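Long-range contact in extracellular solute-binding protein, family 1 (Trichodesmium erythraeum IMS101, PDB 6G7N), which binds ferric iron and probably serves as the periplasmic solute-binding component of an ABC transporter for iron uptake: residues 1-13 against 26-39. Sequence-based numbering, arbitrary orientation. Where two conformers were deposited one is given.
Sequences GAINLYSSRHYDT and GLKVNLIEGKGDKL. With DAL (D-alanine), chain C.
Strands 2-7 and 28-33 are the two parallel strands of a beta-alpha-beta unit, joined by helix 15-25. Backbone hydrogen bonds run from Lys28 N to Gly1 O at one end to Ser7 N and Ile32 O at the other. The one from Ile32 N to Leu5 O is nearly straight (2.8 Å, 176°).

Ala2, Asn4 and Tyr6 share one face of the sheet with Lys28, Asn30 and Ile32. Asn30 ND2 donates to Asn4 OD1 (3.1 Å), and the two amides are nearly coplanar. Asn4 ND2 is held in turn by Pro51 O. With CG anti to the carbonyl carbon (chi1 -80°), the Tyr6 ring lies alongside Ile32, with Ile32 CG2 over its centre, 4.0 Å from the centroid. The ring also meets Leu39 CD2 of helix 36-46. Its hydroxyl hydrogen-bonds to Glu46 OE1. With an alanine here, Glu46 would probably lose this partner and a gap is likely to open beside Ile32 and Leu39.

On the other face, Leu5 CD2 touches Leu31 CD1 (4.0 Å) and Val29 CG1. Helix 15-25 covers this side through Tyr18 and Phe21. Leu31 CD2 sits over the His10 ring, 3.6 Å from its centroid, a CH-pi contact. His10 ND1 is hydrogen-bonded to Tyr18 OH. One water links Ser7 O, His10 N and Glu33 OE2.

Ser7 OG accepts from Arg9 N (2.9 Å), an ST turn. The chain then carries Arg9 and Tyr11 to the bound D-alanine. Ligand-binding loops at the C-terminal ends of parallel strands, facing the cleft between the lobes, are typical of the periplasmic binding protein fold.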
ATOM      1  N   GLY A   1      -3.713  -4.157  31.531  1.00 32.28           N
ATOM      2  CA  GLY A   1      -2.886  -2.943  31.301  1.00 26.12           C
ATOM      3  C   GLY A   1      -2.019  -2.931  30.046  1.00 23.47           C
ATOM      4  O   GLY A   1      -1.044  -2.175  29.971  1.00 23.64           O
ATOM      5  N   ALA A   2      -2.368  -3.754  29.069  1.00 23.31           N
ATOM      6  CA  ALA A   2      -1.615  -3.839  27.832  1.00 20.33           C
ATOM      7  C   ALA A   2      -2.500  -4.232  26.683  1.00 19.64           C
ATOM      8  O   ALA A   2      -3.591  -4.791  26.861  1.00 22.29           O
ATOM      9  CB  ALA A   2      -0.478  -4.841  27.979  1.00 21.87           C
ATOM     10  N   ILE A   3      -1.990  -3.982  25.489  1.00 17.56           N
ATOM     11  CA  ILE A   3      -2.538  -4.573  24.282  1.00 16.81           C
ATOM     12  C   ILE A   3      -1.450  -5.362  23.552  1.00 16.69           C
ATOM     13  O   ILE A   3      -0.273  -5.000  23.602  1.00 18.10           O
ATOM     14  CB  ILE A   3      -3.156  -3.533  23.346  1.00 17.70           C
ATOM     15  CG1 ILE A   3      -2.126  -2.482  22.917  1.00 17.19           C
ATOM     16  CG2 ILE A   3      -4.343  -2.881  24.022  1.00 19.63           C
ATOM     17  CD1 ILE A   3      -2.601  -1.650  21.764  1.00 20.02           C
ATOM     18  N   ASN A   4      -1.869  -6.395  22.837  1.00 15.81           N
ATOM     19  CA  ASN A   4      -0.979  -7.198  22.016  1.00 15.59           C
ATOM     20  C   ASN A   4      -1.181  -6.830  20.552  1.00 15.14           C
ATOM     21  O   ASN A   4      -2.231  -7.130  19.970  1.00 16.01           O
ATOM     22  CB  ASN A   4      -1.250  -8.673  22.270  1.00 16.77           C
ATOM     23  CG  ASN A   4      -1.019  -9.049  23.712  1.00 19.54           C
ATOM     24  OD1 ASN A   4       0.022  -8.727  24.270  1.00 24.05           O
ATOM     25  ND2 ASN A   4      -1.999  -9.706  24.325  1.00 22.87           N
ATOM     26  N   LEU A   5      -0.158  -6.178  19.998  1.00 14.29           N
ATOM     27  CA  LEU A   5      -0.141  -5.725  18.606  1.00 14.14           C
ATOM     28  C   LEU A   5       0.606  -6.734  17.753  1.00 14.69           C
ATOM     29  O   LEU A   5       1.817  -6.903  17.927  1.00 15.68           O
ATOM     30  CB  LEU A   5       0.557  -4.377  18.554  1.00 14.09           C
ATOM     31  CG  LEU A   5       0.821  -3.794  17.164  1.00 14.16           C
ATOM     32  CD1 LEU A   5      -0.434  -3.626  16.311  1.00 14.49           C
ATOM     33  CD2 LEU A   5       1.602  -2.478  17.240  1.00 14.87           C
ATOM     34  N   TYR A   6      -0.121  -7.411  16.861  1.00 13.78           N
ATOM     35  CA  TYR A   6       0.481  -8.337  15.870  1.00 13.62           C
ATOM     36  C   TYR A   6       0.614  -7.527  14.579  1.00 13.91           C
ATOM     37  O   TYR A   6      -0.377  -7.144  13.971  1.00 14.39           O
ATOM     38  CB  TYR A   6      -0.425  -9.534  15.626  1.00 14.45           C
ATOM     39  CG  TYR A   6      -0.386 -10.652  16.648  1.00 15.75           C
ATOM     40  CD1 TYR A   6      -0.365 -10.405  18.015  1.00 16.41           C
ATOM     41  CD2 TYR A   6      -0.463 -11.971  16.223  1.00 17.26           C
ATOM     42  CE1 TYR A   6      -0.373 -11.450  18.933  1.00 19.18           C
ATOM     43  CE2 TYR A   6      -0.500 -13.018  17.121  1.00 19.41           C
ATOM     44  CZ  TYR A   6      -0.451 -12.766  18.476  1.00 19.38           C
ATOM     45  OH  TYR A   6      -0.501 -13.827  19.361  1.00 24.61           O
ATOM     46  N   SER A   7       1.844  -7.222  14.172  1.00 13.68           N
ATOM     47  CA  SER A   7       2.065  -6.321  13.036  1.00 13.51           C
ATOM     48  C   SER A   7       3.192  -6.789  12.137  1.00 13.80           C
ATOM     49  O   SER A   7       4.249  -7.215  12.608  1.00 15.53           O
ATOM     50  CB  SER A   7       2.393  -4.916  13.519  1.00 14.22           C
ATOM     51  OG  SER A   7       2.615  -4.055  12.417  1.00 15.28           O
ATOM     52  N   SER A   8       2.964  -6.645  10.832  1.00 13.41           N
ATOM     53  CA  SER A   8       4.034  -6.773   9.833  1.00 14.67           C
ATOM     54  C   SER A   8       4.639  -5.428   9.389  1.00 14.67           C
ATOM     55  O   SER A   8       5.502  -5.382   8.509  1.00 18.84           O
ATOM     56  CB  SER A   8       3.503  -7.536   8.616  1.00 15.35           C
ATOM     57  OG  SER A   8       2.522  -6.784   7.925  1.00 16.08           O
ATOM     58  N   ARG A   9       4.138  -4.340   9.975  1.00 14.46           N
ATOM     59  CA  ARG A   9       4.337  -2.951   9.489  1.00 14.46           C
ATOM     60  C   ARG A   9       5.128  -2.084  10.476  1.00 15.02           C
ATOM     61  O   ARG A   9       5.281  -0.872  10.278  1.00 15.93           O
ATOM     62  CB  ARG A   9       2.927  -2.367   9.173  1.00 14.36           C
ATOM     63  CG  ARG A   9       2.779  -0.880   8.765  1.00 14.92           C
ATOM     64  CD  ARG A   9       3.645  -0.413   7.605  1.00 14.84           C
ATOM     65  NE  ARG A   9       3.429   1.002   7.311  1.00 14.39           N
ATOM     66  CZ  ARG A   9       3.925   1.990   8.045  1.00 14.02           C
ATOM     67  NH1 ARG A   9       4.702   1.749   9.084  1.00 14.17           N
ATOM     68  NH2 ARG A   9       3.636   3.251   7.721  1.00 13.78           N
ATOM     69  N   HIS A  10       5.690  -2.704  11.511  1.00 14.70           N
ATOM     70  CA  HIS A  10       6.457  -1.955  12.498  1.00 14.75           C
ATOM     71  C   HIS A  10       7.796  -1.494  11.903  1.00 14.99           C
ATOM     72  O   HIS A  10       8.533  -2.276  11.310  1.00 17.03           O
ATOM     73  CB  HIS A  10       6.722  -2.835  13.745  1.00 15.95           C
ATOM     74  CG  HIS A  10       7.673  -2.232  14.727  1.00 16.19           C
ATOM     75  ND1 HIS A  10       7.284  -1.333  15.698  1.00 16.50           N
ATOM     76  CD2 HIS A  10       9.009  -2.403  14.859  1.00 19.60           C
ATOM     77  CE1 HIS A  10       8.357  -0.994  16.402  1.00 17.50           C
ATOM     78  NE2 HIS A  10       9.413  -1.620  15.903  1.00 19.52           N
ATOM     79  N   TYR A  11       8.125  -0.228  12.141  1.00 14.89           N
ATOM     80  CA  TYR A  11       9.473   0.337  11.961  1.00 16.10           C
ATOM     81  C   TYR A  11       9.961   0.835  13.315  1.00 16.40           C
ATOM     82  O   TYR A  11       9.158   1.170  14.182  1.00 16.87           O
ATOM     83  CB  TYR A  11       9.474   1.448  10.908  1.00 18.10           C
ATOM     84  CG  TYR A  11       9.277   0.893   9.532  1.00 18.15           C
ATOM     85  CD1 TYR A  11      10.328   0.335   8.816  1.00 24.93           C
ATOM     86  CD2 TYR A  11       8.009   0.826   8.964  1.00 17.94           C
ATOM     87  CE1 TYR A  11      10.113  -0.211   7.551  1.00 26.33           C
ATOM     88  CE2 TYR A  11       7.787   0.277   7.720  1.00 18.15           C
ATOM     89  CZ  TYR A  11       8.835  -0.232   7.008  1.00 21.09           C
ATOM     90  OH  TYR A  11       8.606  -0.780   5.759  1.00 25.59           O
ATOM     91  N   ASP A  12      11.282   0.912  13.515  1.00 17.35           N
ATOM     92  CA  ASP A  12      11.874   1.304  14.812  0.50 17.21           C
ATOM     93  C   ASP A  12      11.340   2.618  15.352  1.00 16.40           C
ATOM     94  O   ASP A  12      11.140   2.787  16.560  1.00 18.28           O
ATOM     95  CB  ASP A  12      13.410   1.407  14.669  0.50 18.22           C
ATOM     96  CG  ASP A  12      14.140   1.434  16.015  0.50 19.77           C
ATOM     97  OD1 ASP A  12      13.756   0.658  16.906  0.50 22.72           O
ATOM     98  OD2 ASP A  12      15.111   2.206  16.175  0.50 25.33           O
ATOM     99  N   THR A  13      11.135   3.564  14.444  1.00 16.11           N
ATOM    100  CA  THR A  13      10.626   4.865  14.809  1.00 16.57           C
ATOM    101  C   THR A  13       9.197   4.802  15.409  1.00 15.21           C
ATOM    102  O   THR A  13       8.800   5.733  16.122  1.00 16.65           O
ATOM    103  CB  THR A  13      10.677   5.813  13.599  1.00 18.26           C
ATOM    104  OG1 THR A  13      10.079   5.171  12.471  1.00 18.82           O
ATOM    105  CG2 THR A  13      12.115   6.201  13.243  1.00 21.25           C
ATOM    106  N   GLY A  26      -2.118   4.785  29.634  1.00 16.24           N
ATOM    107  CA  GLY A  26      -1.665   3.833  30.627  1.00 18.34           C
ATOM    108  C   GLY A  26      -1.395   2.435  30.102  1.00 18.59           C
ATOM    109  O   GLY A  26      -0.955   1.596  30.866  1.00 22.68           O
ATOM    110  N   LEU A  27      -1.662   2.174  28.829  1.00 17.16           N
ATOM    111  CA  LEU A  27      -1.585   0.819  28.286  1.00 17.47           C
ATOM    112  C   LEU A  27      -0.254   0.581  27.599  1.00 17.39           C
ATOM    113  O   LEU A  27       0.132   1.359  26.741  1.00 17.26           O
ATOM    114  CB  LEU A  27      -2.689   0.631  27.262  1.00 17.97           C
ATOM    115  CG  LEU A  27      -4.100   0.661  27.833  1.00 19.71           C
ATOM    116  CD1 LEU A  27      -5.104   0.691  26.700  1.00 20.39           C
ATOM    117  CD2 LEU A  27      -4.399  -0.498  28.776  1.00 25.08           C
ATOM    118  N   LYS A  28       0.441  -0.490  27.977  1.00 17.66           N
ATOM    119  CA  LYS A  28       1.646  -0.927  27.296  1.00 17.32           C
ATOM    120  C   LYS A  28       1.264  -1.567  25.966  1.00 16.82           C
ATOM    121  O   LYS A  28       0.191  -2.153  25.821  1.00 18.78           O
ATOM    122  CB  LYS A  28       2.406  -1.935  28.155  1.00 21.80           C
ATOM    123  CG  LYS A  28       3.722  -2.384  27.563  1.00 29.04           C
ATOM    124  CD  LYS A  28       4.485  -3.343  28.456  1.00 36.03           C
ATOM    125  CE  LYS A  28       5.769  -3.783  27.765  1.00 41.78           C
ATOM    126  NZ  LYS A  28       6.533  -4.737  28.601  1.00 46.98           N
ATOM    127  N   VAL A  29       2.169  -1.446  25.004  1.00 18.25           N
ATOM    128  CA  VAL A  29       2.052  -2.120  23.710  1.00 17.34           C
ATOM    129  C   VAL A  29       3.061  -3.262  23.644  1.00 17.11           C
ATOM    130  O   VAL A  29       4.276  -3.013  23.672  1.00 20.68           O
ATOM    131  CB  VAL A  29       2.300  -1.161  22.535  1.00 17.72           C
ATOM    132  CG1 VAL A  29       2.163  -1.898  21.201  1.00 18.86           C
ATOM    133  CG2 VAL A  29       1.362   0.051  22.620  1.00 18.24           C
ATOM    134  N   ASN A  30       2.554  -4.498  23.581  1.00 16.29           N
ATOM    135  CA  ASN A  30       3.385  -5.678  23.382  1.00 17.48           C
ATOM    136  C   ASN A  30       3.380  -5.980  21.885  1.00 16.35           C
ATOM    137  O   ASN A  30       2.339  -6.271  21.321  1.00 19.25           O
ATOM    138  CB  ASN A  30       2.811  -6.870  24.129  1.00 19.12           C
ATOM    139  CG  ASN A  30       2.808  -6.693  25.628  1.00 24.67           C
ATOM    140  OD1 ASN A  30       3.726  -6.105  26.202  1.00 27.95           O
ATOM    141  ND2 ASN A  30       1.765  -7.216  26.276  1.00 26.74           N
ATOM    142  N   LEU A  31       4.549  -5.921  21.256  1.00 17.56           N
ATOM    143  CA  LEU A  31       4.692  -6.117  19.820  1.00 17.36           C
ATOM    144  C   LEU A  31       5.037  -7.555  19.466  1.00 17.98           C
ATOM    145  O   LEU A  31       6.031  -8.082  19.990  1.00 20.10           O
ATOM    146  CB  LEU A  31       5.769  -5.179  19.288  1.00 18.36           C
ATOM    147  CG  LEU A  31       6.046  -5.294  17.794  1.00 18.32           C
ATOM    148  CD1 LEU A  31       4.894  -4.797  16.930  1.00 19.15           C
ATOM    149  CD2 LEU A  31       7.303  -4.521  17.459  1.00 19.53           C
ATOM    150  N   ILE A  32       4.240  -8.161  18.583  1.00 17.23           N
ATOM    151  CA  ILE A  32       4.509  -9.465  17.977  1.00 17.14           C
ATOM    152  C   ILE A  32       4.645  -9.209  16.489  1.00 16.36           C
ATOM    153  O   ILE A  32       3.747  -8.690  15.875  1.00 17.36           O
ATOM    154  CB  ILE A  32       3.344 -10.458  18.266  1.00 19.85           C
ATOM    155  CG1 ILE A  32       3.161 -10.676  19.794  1.00 23.84           C
ATOM    156  CG2 ILE A  32       3.531 -11.779  17.542  1.00 21.97           C
ATOM    157  CD1 ILE A  32       4.372 -11.135  20.547  1.00 28.38           C
ATOM    158  N   GLU A  33       5.787  -9.553  15.911  1.00 18.99           N
ATOM    159  CA  GLU A  33       6.004  -9.334  14.500  1.00 18.38           C
ATOM    160  C   GLU A  33       5.931 -10.591  13.675  1.00 18.73           C
ATOM    161  O   GLU A  33       6.149 -11.706  14.174  1.00 22.42           O
ATOM    162  CB  GLU A  33       7.349  -8.640  14.289  1.00 19.42           C
ATOM    163  CG  GLU A  33       7.469  -7.268  14.919  1.00 21.14           C
ATOM    164  CD  GLU A  33       8.749  -6.578  14.514  1.00 22.32           C
ATOM    165  OE1 GLU A  33       9.757  -6.706  15.250  1.00 25.92           O
ATOM    166  OE2 GLU A  33       8.778  -5.939  13.435  1.00 23.74           O
ATOM    167  N   GLY A  34       5.750 -10.385  12.376  1.00 19.68           N
ATOM    168  CA  GLY A  34       5.763 -11.478  11.416  1.00 19.85           C
ATOM    169  C   GLY A  34       5.393 -10.937  10.057  1.00 18.19           C
ATOM    170  O   GLY A  34       4.974  -9.807   9.946  1.00 20.40           O
ATOM    171  N   LYS A  35       5.517 -11.750   9.015  1.00 19.32           N
ATOM    172  CA  LYS A  35       5.035 -11.342   7.707  1.00 20.08           C
ATOM    173  C   LYS A  35       3.502 -11.377   7.753  1.00 19.78           C
ATOM    174  O   LYS A  35       2.902 -12.133   8.517  1.00 19.49           O
ATOM    175  CB  LYS A  35       5.609 -12.248   6.621  1.00 24.35           C
ATOM    176  CG  LYS A  35       7.143 -12.263   6.583  1.00 29.27           C
ATOM    177  CD  LYS A  35       7.784 -10.932   6.173  1.00 34.88           C
ATOM    178  CE  LYS A  35       9.311 -11.005   6.140  1.00 42.00           C
ATOM    179  NZ  LYS A  35       9.930  -9.955   5.274  1.00 46.11           N
ATOM    180  N   GLY A  36       2.866 -10.522   6.952  1.00 20.69           N
ATOM    181  CA  GLY A  36       1.412 -10.339   7.030  1.00 20.47           C
ATOM    182  C   GLY A  36       0.599 -11.623   6.912  1.00 19.49           C
ATOM    183  O   GLY A  36      -0.266 -11.902   7.746  1.00 21.18           O
ATOM    184  N   ASP A  37       0.891 -12.432   5.880  1.00 22.33           N
ATOM    185  CA  ASP A  37       0.088 -13.635   5.678  1.00 23.49           C
ATOM    186  C   ASP A  37       0.354 -14.692   6.742  1.00 20.99           C
ATOM    187  O   ASP A  37      -0.561 -15.417   7.156  1.00 23.86           O
ATOM    188  CB  ASP A  37       0.307 -14.197   4.260  1.00 28.74           C
ATOM    189  N   LYS A  38       1.587 -14.713   7.252  1.00 22.07           N
ATOM    190  CA  LYS A  38       1.957 -15.588   8.361  1.00 23.55           C
ATOM    191  C   LYS A  38       1.275 -15.201   9.661  1.00 22.28           C
ATOM    192  O   LYS A  38       0.829 -16.072  10.409  1.00 24.44           O
ATOM    193  CB  LYS A  38       3.473 -15.596   8.562  1.00 25.05           C
ATOM    194  CG  LYS A  38       4.215 -16.324   7.461  1.00 29.08           C
ATOM    195  CD  LYS A  38       3.958 -17.833   7.443  1.00 34.25           C
ATOM    196  CE  LYS A  38       4.419 -18.540   8.714  1.00 37.91           C
ATOM    197  NZ  LYS A  38       4.217 -20.022   8.658  1.00 42.42           N
ATOM    198  N   LEU A  39       1.134 -13.901   9.905  1.00 20.37           N
ATOM    199  CA  LEU A  39       0.387 -13.440  11.088  1.00 19.48           C
ATOM    200  C   LEU A  39      -1.081 -13.793  11.016  1.00 18.95           C
ATOM    201  O   LEU A  39      -1.670 -14.159  12.026  1.00 19.41           O
ATOM    202  CB  LEU A  39       0.552 -11.943  11.330  1.00 18.74           C
ATOM    203  CG  LEU A  39       1.916 -11.474  11.792  1.00 19.02           C
ATOM    204  CD1 LEU A  39       1.978  -9.964  11.787  1.00 18.98           C
ATOM    205  CD2 LEU A  39       2.228 -11.998  13.181  1.00 21.41           C
TER
HETATM  206  N   DAL C 401       7.039  -3.597   2.041  0.80 20.99           N
HETATM  207  CA  DAL C 401       7.122  -2.968   3.401  0.80 22.85           C
HETATM  208  CB  DAL C 401       6.925  -4.017   4.485  0.80 27.91           C
HETATM  209  C   DAL C 401       6.187  -1.817   3.576  0.80 18.87           C
HETATM  210  O   DAL C 401       5.581  -1.440   2.552  0.80 16.87           O
HETATM  211  OXT DAL C 401       6.077  -1.310   4.725  0.80 21.78           O
HETATM  212  O   HOH W   1       6.496  -5.694  11.866  1.00 20.17           O